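Local coordinates for aspartate aminotransferase (Giardia lamblia, PDB 3MEB), which probably catalyses the pyridoxal-phosphate-dependent transfer of the amino group of L-aspartate to 2-oxoglutarate, giving oxaloacetate and L-glutamate, at residues A103-F108 and V335-K340; E284-L289 and Y331-I336. All blocks are in the same frame, centred on the assembly; numbering follows the deposited sequence.

Helix 327-337 takes part in both contacts. Its last turn meets helix 97-108 in contact 1, and the turn before it packs against the residues that lead into strand 287-292 in contact 2, with Val-335 and Ile-336 belonging to both. The two contact centres are 10 Å apart. They also touch through their other segments, since Ala-103 CB lies 3.9 Å from Cys-288 CB, where helix 97-108 rests on the sheet. Contact 2 is closer to the cofactor: the side chain of Ile-286 is about 8 Å from the bound pyridoxal phosphate, that of Leu-106 in contact 1 about 13 Å. Contact 2 also includes Arg-285, a residue of the cofactor pocket.

Contact 1 of 2, residues A103-F108 and V335-K340; sequences AQFLMF and VIVHDK. With EDO (1,2-ethanediol), chain I.
Val-337 faces helix 97-108 with both methyls, each meeting a different side chain. CG1 lies 3.8 Å from CD2 of Phe-105, approaching that ring obliquely, and CG2 is 4.1 Å from CD1 of Leu-106. The valine rotamer (chi1 168°) sets CG1 anti to the backbone N and CG2 anti to the carbonyl carbon, which splits the two methyls between the neighbours. Phe-105 swings its ring anti to its own backbone N (chi1 163°), so that the two side chains run antiparallel alongside each other; the ring also packs on Leu-343 and Tyr-347 of helix 340-370. Leu-106 crosses the valine at a slant, bringing CD1 to CG2. The contact is purely apolar and joins two helices of the fold-type I aminotransferase architecture: helix 97-108, which lies on the central mixed sheet, and the C-terminal end of helix 327-337. Just beyond, Asp-339 N-caps helix 340-370, its OD1 accepting from the backbone N of Leu-342. At the end of helix 97-108, CG of Met-107 sits 3.6 Å above the centre of the Phe-108 ring. The carbonyl O of Phe-108 accepts a 2.8 Å hydrogen bond from O2 of an ethanediol, probably a crystallisation additive, which also bonds to Ala-114 N.

Contact 2 of 2, residues E284-L289 and Y331-I336; sequences ERIGCL and YIVQVI. With SO4 (sulfate ion), chain E.
Ile-332 and Val-333 are the helix residues that meet Glu-284 and Ile-286, all four of them buried. One position earlier, Tyr-331 turns its ring away from the contact. Ile-332 reaches out with CD1, which comes within 4.3 Å of Glu-284 OE2. This is a marginal van der Waals approach of a methyl to a carboxylate oxygen, for the carboxylate has its strong partner in Lys-88 of the second subunit, a salt bridge across the dimer interface. Val-333 offers CG2 to CG1 of Ile-286 at 4.4 Å, a loose contact. Ile-286 directs that branch at the helix because CG1 is anti to its backbone N (chi1 -176°). Further along, Ile-336 N bonds back to Ile-332 O. Between the two touching residues of the other segment, Arg-285, a residue of the pyridoxal phosphate pocket, heads elsewhere and grips a sulfate, probably from the crystallisation liquor, edge-on, near the guanidinium plane: NH1 donates to O3 at 2.8 Å (171°) and NH2 to O4 at 2.8 Å (164°). Tyr-282 O and, from the second subunit, Trp-322 O hold the same two nitrogens and help fix the group's rotation. The pocket residues Ser-127, Thr-129, Ser-274 and Ser-276 of the same chain and Tyr-90 of the second subunit complete the anion's shell, the phosphate-binding cup of fold-type I aminotransferases, built at the dimer interface.

Contact 1 of 2, residues A103-F108 and V335-K340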
ATOM      1  N   ALA A 103      -2.593  -3.607  17.926  1.00  2.00           N
ATOM      2  CA  ALA A 103      -3.603  -4.267  17.067  1.00  2.00           C
ATOM      3  C   ALA A 103      -4.112  -5.569  17.667  1.00  2.00           C
ATOM      4  O   ALA A 103      -5.302  -5.807  17.716  1.00  2.00           O
ATOM      5  CB  ALA A 103      -3.069  -4.463  15.647  1.00  2.00           C
ATOM      6  N   GLN A 104      -3.214  -6.400  18.155  1.00  2.00           N
ATOM      7  CA  GLN A 104      -3.622  -7.608  18.874  1.00  2.00           C
ATOM      8  C   GLN A 104      -4.462  -7.326  20.113  1.00  2.00           C
ATOM      9  O   GLN A 104      -5.467  -7.985  20.331  1.00  2.00           O
ATOM     10  CB  GLN A 104      -2.419  -8.397  19.311  1.00  2.00           C
ATOM     11  CG  GLN A 104      -1.650  -9.022  18.163  1.00  3.08           C
ATOM     12  CD  GLN A 104      -0.385  -9.692  18.629  1.00  4.62           C
ATOM     13  OE1 GLN A 104       0.018  -9.515  19.764  1.00  3.32           O
ATOM     14  NE2 GLN A 104       0.249 -10.468  17.751  1.00  2.00           N
ATOM     15  N   PHE A 105      -4.031  -6.367  20.930  1.00  2.00           N
ATOM     16  CA  PHE A 105      -4.818  -5.955  22.089  1.00  2.00           C
ATOM     17  C   PHE A 105      -6.248  -5.638  21.718  1.00  2.00           C
ATOM     18  O   PHE A 105      -7.153  -6.106  22.381  1.00  2.00           O
ATOM     19  CB  PHE A 105      -4.128  -4.788  22.841  1.00  2.00           C
ATOM     20  CG  PHE A 105      -5.013  -4.046  23.772  1.00  2.00           C
ATOM     21  CD1 PHE A 105      -5.168  -4.467  25.072  1.00  4.20           C
ATOM     22  CD2 PHE A 105      -5.689  -2.932  23.359  1.00  2.20           C
ATOM     23  CE1 PHE A 105      -6.001  -3.782  25.963  1.00  4.68           C
ATOM     24  CE2 PHE A 105      -6.516  -2.230  24.249  1.00  2.00           C
ATOM     25  CZ  PHE A 105      -6.673  -2.666  25.532  1.00  4.73           C
ATOM     26  N   LEU A 106      -6.473  -4.839  20.682  1.00  2.00           N
ATOM     27  CA  LEU A 106      -7.805  -4.382  20.356  1.00  2.00           C
ATOM     28  C   LEU A 106      -8.674  -5.524  19.868  1.00  2.00           C
ATOM     29  O   LEU A 106      -9.826  -5.627  20.249  1.00  2.00           O
ATOM     30  CB  LEU A 106      -7.767  -3.284  19.276  1.00  2.00           C
ATOM     31  CG  LEU A 106      -7.286  -1.887  19.719  1.00  2.00           C
ATOM     32  CD1 LEU A 106      -7.167  -0.993  18.525  1.00  2.10           C
ATOM     33  CD2 LEU A 106      -8.257  -1.301  20.727  1.00  2.00           C
ATOM     34  N   MET A 107      -8.099  -6.417  19.068  1.00  2.00           N
ATOM     35  CA  MET A 107      -8.881  -7.472  18.442  1.00  2.00           C
ATOM     36  C   MET A 107      -9.128  -8.619  19.406  1.00  2.00           C
ATOM     37  O   MET A 107     -10.268  -9.080  19.534  1.00  2.00           O
ATOM     38  CB  MET A 107      -8.161  -8.028  17.231  1.00  2.00           C
ATOM     39  CG  MET A 107      -8.899  -9.151  16.553  1.00  2.00           C
ATOM     40  SD  MET A 107     -10.498  -8.631  15.961  1.00  2.00           S
ATOM     41  CE  MET A 107     -10.229  -7.190  14.996  1.00  2.00           C
ATOM     42  N   PHE A 108      -8.059  -9.073  20.066  1.00  2.00           N
ATOM     43  CA  PHE A 108      -8.112 -10.303  20.884  1.00  2.00           C
ATOM     44  C   PHE A 108      -8.191 -10.088  22.388  1.00  2.00           C
ATOM     45  O   PHE A 108      -8.440 -11.046  23.177  1.00  2.00           O
ATOM     46  CB  PHE A 108      -6.901 -11.159  20.523  1.00  2.00           C
ATOM     47  CG  PHE A 108      -6.796 -11.462  19.066  1.00  2.00           C
ATOM     48  CD1 PHE A 108      -7.660 -12.339  18.454  1.00  2.00           C
ATOM     49  CD2 PHE A 108      -5.814 -10.863  18.289  1.00  4.56           C
ATOM     50  CE1 PHE A 108      -7.569 -12.639  17.094  1.00  2.37           C
ATOM     51  CE2 PHE A 108      -5.723 -11.138  16.898  1.00  2.70           C
ATOM     52  CZ  PHE A 108      -6.619 -12.048  16.317  1.00  3.61           C
ATOM     53  N   VAL A 335       0.452   5.042  19.531  1.00  2.00           N
ATOM     54  CA  VAL A 335       0.536   6.125  20.529  1.00  2.00           C
ATOM     55  C   VAL A 335      -0.761   6.207  21.392  1.00  2.00           C
ATOM     56  O   VAL A 335      -0.712   6.426  22.620  1.00  2.00           O
ATOM     57  CB  VAL A 335       0.865   7.475  19.854  1.00  2.00           C
ATOM     58  CG1 VAL A 335       0.553   8.698  20.818  1.00  2.00           C
ATOM     59  CG2 VAL A 335       2.357   7.483  19.378  1.00  2.00           C
ATOM     60  N   ILE A 336      -1.902   6.062  20.750  1.00  2.00           N
ATOM     61  CA  ILE A 336      -3.186   6.045  21.433  1.00  2.00           C
ATOM     62  C   ILE A 336      -3.274   4.827  22.369  1.00  2.00           C
ATOM     63  O   ILE A 336      -3.535   4.964  23.575  1.00  2.00           O
ATOM     64  CB  ILE A 336      -4.379   6.058  20.426  1.00  2.00           C
ATOM     65  CG1 ILE A 336      -4.467   7.436  19.742  1.00  2.00           C
ATOM     66  CG2 ILE A 336      -5.704   5.751  21.159  1.00  2.00           C
ATOM     67  CD1 ILE A 336      -5.418   7.560  18.543  1.00  2.00           C
ATOM     68  N   VAL A 337      -3.063   3.643  21.810  1.00  2.00           N
ATOM     69  CA  VAL A 337      -3.354   2.402  22.545  1.00  2.00           C
ATOM     70  C   VAL A 337      -2.461   2.185  23.788  1.00  2.00           C
ATOM     71  O   VAL A 337      -2.903   1.656  24.807  1.00  2.22           O
ATOM     72  CB  VAL A 337      -3.323   1.186  21.603  1.00  2.00           C
ATOM     73  CG1 VAL A 337      -3.328  -0.137  22.409  1.00  2.00           C
ATOM     74  CG2 VAL A 337      -4.495   1.264  20.662  1.00  2.00           C
ATOM     75  N   HIS A 338      -1.221   2.640  23.727  1.00  2.33           N
ATOM     76  CA  HIS A 338      -0.284   2.440  24.841  1.00  3.07           C
ATOM     77  C   HIS A 338      -0.279   3.591  25.846  1.00  3.25           C
ATOM     78  O   HIS A 338       0.528   3.578  26.769  1.00  2.15           O
ATOM     79  CB  HIS A 338       1.135   2.227  24.271  1.00  3.04           C
ATOM     80  CG  HIS A 338       1.275   0.938  23.518  1.00  4.30           C
ATOM     81  ND1 HIS A 338       1.534  -0.255  24.152  1.00  3.67           N
ATOM     82  CD2 HIS A 338       1.175   0.654  22.198  1.00  3.63           C
ATOM     83  CE1 HIS A 338       1.611  -1.218  23.249  1.00  3.45           C
ATOM     84  NE2 HIS A 338       1.390  -0.692  22.053  1.00  4.13           N
ATOM     85  N   ASP A 339      -1.134   4.597  25.657  1.00  3.36           N
ATOM     86  CA  ASP A 339      -1.288   5.659  26.663  1.00  4.10           C
ATOM     87  C   ASP A 339      -2.682   5.490  27.290  1.00  4.32           C
ATOM     88  O   ASP A 339      -3.690   5.555  26.595  1.00  4.07           O
ATOM     89  CB  ASP A 339      -1.105   7.030  26.022  1.00  4.24           C
ATOM     90  CG  ASP A 339      -1.177   8.146  27.003  1.00  6.65           C
ATOM     91  OD1 ASP A 339      -2.295   8.504  27.404  1.00  4.49           O
ATOM     92  OD2 ASP A 339      -0.106   8.706  27.343  1.00 12.93           O
ATOM     93  N   LYS A 340      -2.725   5.217  28.590  1.00  3.66           N
ATOM     94  CA  LYS A 340      -3.985   4.927  29.283  1.00  3.42           C
ATOM     95  C   LYS A 340      -5.030   6.036  29.049  1.00  3.79           C
ATOM     96  O   LYS A 340      -6.184   5.725  28.767  1.00  3.44           O
ATOM     97  CB  LYS A 340      -3.754   4.754  30.808  1.00  3.98           C
TER
HETATM   98  C1  EDO I 505      -8.020 -15.792  22.162  1.00 22.61           C
HETATM   99  O1  EDO I 505      -7.307 -15.903  23.365  1.00 19.85           O
HETATM  100  C2  EDO I 505      -8.143 -14.361  21.696  1.00 23.69           C
HETATM  101  O2  EDO I 505      -9.163 -13.637  22.408  1.00 23.67           O

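Contact 2 of 2, residues E284-L289 and Y331-I336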
ATOM      1  N   GLU A 284      -4.944   7.362   5.831  1.00  2.00           N
ATOM      2  CA  GLU A 284      -3.618   6.897   6.253  1.00  2.00           C
ATOM      3  C   GLU A 284      -3.318   5.459   5.804  1.00  2.00           C
ATOM      4  O   GLU A 284      -2.151   5.073   5.732  1.00  2.26           O
ATOM      5  CB  GLU A 284      -3.428   6.959   7.777  1.00  2.00           C
ATOM      6  CG  GLU A 284      -3.720   8.331   8.388  1.00  2.00           C
ATOM      7  CD  GLU A 284      -2.698   9.381   8.077  1.00  2.00           C
ATOM      8  OE1 GLU A 284      -1.703   9.095   7.403  1.00  4.80           O
ATOM      9  OE2 GLU A 284      -2.873  10.520   8.556  1.00  3.04           O
ATOM     10  N   ARG A 285      -4.362   4.686   5.534  1.00  2.00           N
ATOM     11  CA  ARG A 285      -4.247   3.287   5.079  1.00  2.00           C
ATOM     12  C   ARG A 285      -3.555   2.353   6.099  1.00  2.00           C
ATOM     13  O   ARG A 285      -2.481   1.764   5.839  1.00  2.00           O
ATOM     14  CB  ARG A 285      -3.527   3.209   3.722  1.00  2.00           C
ATOM     15  CG  ARG A 285      -3.976   4.220   2.676  1.00  2.37           C
ATOM     16  CD  ARG A 285      -5.493   4.255   2.423  1.00  2.52           C
ATOM     17  NE  ARG A 285      -6.010   2.975   1.986  1.00  2.00           N
ATOM     18  CZ  ARG A 285      -7.060   2.364   2.528  1.00  2.00           C
ATOM     19  NH1 ARG A 285      -7.703   2.923   3.540  1.00  2.25           N
ATOM     20  NH2 ARG A 285      -7.475   1.190   2.057  1.00  2.00           N
ATOM     21  N   ILE A 286      -4.190   2.215   7.246  1.00  2.13           N
ATOM     22  CA  ILE A 286      -3.594   1.533   8.381  1.00  2.70           C
ATOM     23  C   ILE A 286      -4.516   0.434   8.865  1.00  2.10           C
ATOM     24  O   ILE A 286      -5.707   0.654   9.150  1.00  2.00           O
ATOM     25  CB  ILE A 286      -3.153   2.488   9.538  1.00  3.73           C
ATOM     26  CG1 ILE A 286      -2.443   1.692  10.644  1.00  4.79           C
ATOM     27  CG2 ILE A 286      -4.348   3.315  10.163  1.00  2.00           C
ATOM     28  CD1 ILE A 286      -1.149   0.949  10.205  1.00  2.00           C
ATOM     29  N   GLY A 287      -3.956  -0.776   8.894  1.00  2.10           N
ATOM     30  CA  GLY A 287      -4.653  -1.957   9.363  1.00  2.00           C
ATOM     31  C   GLY A 287      -3.660  -3.053   9.686  1.00  2.00           C
ATOM     32  O   GLY A 287      -2.452  -2.838   9.633  1.00  2.00           O
ATOM     33  N   CYS A 288      -4.180  -4.234  10.029  1.00  2.00           N
ATOM     34  CA  CYS A 288      -3.343  -5.371  10.402  1.00  2.00           C
ATOM     35  C   CYS A 288      -4.015  -6.669   9.996  1.00  2.00           C
ATOM     36  O   CYS A 288      -5.255  -6.802  10.132  1.00  2.96           O
ATOM     37  CB  CYS A 288      -3.114  -5.384  11.902  1.00  2.00           C
ATOM     38  SG  CYS A 288      -1.725  -6.408  12.471  1.00  2.00           S
ATOM     39  N   LEU A 289      -3.186  -7.601   9.533  1.00  2.00           N
ATOM     40  CA  LEU A 289      -3.592  -8.977   9.202  1.00  2.00           C
ATOM     41  C   LEU A 289      -3.125  -9.911  10.320  1.00  2.00           C
ATOM     42  O   LEU A 289      -1.945  -9.836  10.750  1.00  2.00           O
ATOM     43  CB  LEU A 289      -2.989  -9.416   7.891  1.00  2.00           C
ATOM     44  CG  LEU A 289      -3.350 -10.805   7.366  1.00  2.00           C
ATOM     45  CD1 LEU A 289      -4.895 -11.005   7.286  1.00  2.00           C
ATOM     46  CD2 LEU A 289      -2.686 -10.985   6.004  1.00  2.00           C
ATOM     47  N   TYR A 331       1.894   4.808  13.747  1.00  2.00           N
ATOM     48  CA  TYR A 331       2.276   5.724  14.839  1.00  2.00           C
ATOM     49  C   TYR A 331       1.052   6.232  15.611  1.00  2.00           C
ATOM     50  O   TYR A 331       0.989   6.164  16.865  1.00  2.00           O
ATOM     51  CB  TYR A 331       3.065   6.904  14.253  1.00  2.11           C
ATOM     52  CG  TYR A 331       4.538   6.682  13.872  1.00  2.00           C
ATOM     53  CD1 TYR A 331       5.333   5.730  14.499  1.00  2.00           C
ATOM     54  CD2 TYR A 331       5.156   7.529  12.936  1.00  2.12           C
ATOM     55  CE1 TYR A 331       6.705   5.588  14.166  1.00  3.28           C
ATOM     56  CE2 TYR A 331       6.484   7.402  12.607  1.00  2.00           C
ATOM     57  CZ  TYR A 331       7.268   6.435  13.207  1.00  2.00           C
ATOM     58  OH  TYR A 331       8.607   6.364  12.858  1.00  3.89           O
ATOM     59  N   ILE A 332       0.018   6.669  14.893  1.00  2.00           N
ATOM     60  CA  ILE A 332      -1.171   7.181  15.595  1.00  2.00           C
ATOM     61  C   ILE A 332      -1.790   6.092  16.485  1.00  2.00           C
ATOM     62  O   ILE A 332      -2.038   6.320  17.666  1.00  2.00           O
ATOM     63  CB  ILE A 332      -2.200   7.797  14.613  1.00  2.00           C
ATOM     64  CG1 ILE A 332      -1.547   9.029  13.919  1.00  2.00           C
ATOM     65  CG2 ILE A 332      -3.541   8.194  15.316  1.00  2.00           C
ATOM     66  CD1 ILE A 332      -2.380   9.561  12.745  1.00  2.00           C
ATOM     67  N   VAL A 333      -2.033   4.913  15.907  1.00  2.00           N
ATOM     68  CA  VAL A 333      -2.672   3.828  16.634  1.00  2.00           C
ATOM     69  C   VAL A 333      -1.882   3.386  17.864  1.00  2.00           C
ATOM     70  O   VAL A 333      -2.453   3.217  18.960  1.00  2.00           O
ATOM     71  CB  VAL A 333      -2.943   2.627  15.699  1.00  2.00           C
ATOM     72  CG1 VAL A 333      -3.459   1.411  16.479  1.00  2.02           C
ATOM     73  CG2 VAL A 333      -3.890   3.039  14.606  1.00  2.00           C
ATOM     74  N   GLN A 334      -0.575   3.209  17.710  1.00  2.00           N
ATOM     75  CA  GLN A 334       0.238   2.728  18.798  1.00  2.00           C
ATOM     76  C   GLN A 334       0.345   3.774  19.916  1.00  2.00           C
ATOM     77  O   GLN A 334       0.324   3.433  21.099  1.00  2.00           O
ATOM     78  CB  GLN A 334       1.618   2.279  18.276  1.00  2.00           C
ATOM     79  CG  GLN A 334       2.659   3.348  18.049  1.00  2.00           C
ATOM     80  CD  GLN A 334       3.901   2.745  17.423  1.00  2.00           C
ATOM     81  OE1 GLN A 334       3.800   1.797  16.630  1.00  2.00           O
ATOM     82  NE2 GLN A 334       5.078   3.256  17.795  1.00  2.56           N
ATOM     83  N   VAL A 335       0.452   5.042  19.531  1.00  2.00           N
ATOM     84  CA  VAL A 335       0.536   6.125  20.529  1.00  2.00           C
ATOM     85  C   VAL A 335      -0.761   6.207  21.392  1.00  2.00           C
ATOM     86  O   VAL A 335      -0.712   6.426  22.620  1.00  2.00           O
ATOM     87  CB  VAL A 335       0.865   7.475  19.854  1.00  2.00           C
ATOM     88  CG1 VAL A 335       0.553   8.698  20.818  1.00  2.00           C
ATOM     89  CG2 VAL A 335       2.357   7.483  19.378  1.00  2.00           C
ATOM     90  N   ILE A 336      -1.902   6.062  20.750  1.00  2.00           N
ATOM     91  CA  ILE A 336      -3.186   6.045  21.433  1.00  2.00           C
ATOM     92  C   ILE A 336      -3.274   4.827  22.369  1.00  2.00           C
ATOM     93  O   ILE A 336      -3.535   4.964  23.575  1.00  2.00           O
ATOM     94  CB  ILE A 336      -4.379   6.058  20.426  1.00  2.00           C
ATOM     95  CG1 ILE A 336      -4.467   7.436  19.742  1.00  2.00           C
ATOM     96  CG2 ILE A 336      -5.704   5.751  21.159  1.00  2.00           C
ATOM     97  CD1 ILE A 336      -5.418   7.560  18.543  1.00  2.00           C
TER
HETATM   98  S   SO4 E 500     -10.283   0.076   4.123  0.75 12.73           S
HETATM   99  O1  SO4 E 500     -10.314  -0.767   5.295  0.75 12.76           O
HETATM  100  O2  SO4 E 500     -11.632   0.127   3.611  0.75 14.33           O
HETATM  101  O3  SO4 E 500      -9.904   1.442   4.479  0.75 11.53           O
HETATM  102  O4  SO4 E 500      -9.433  -0.503   3.101  0.75  8.92           O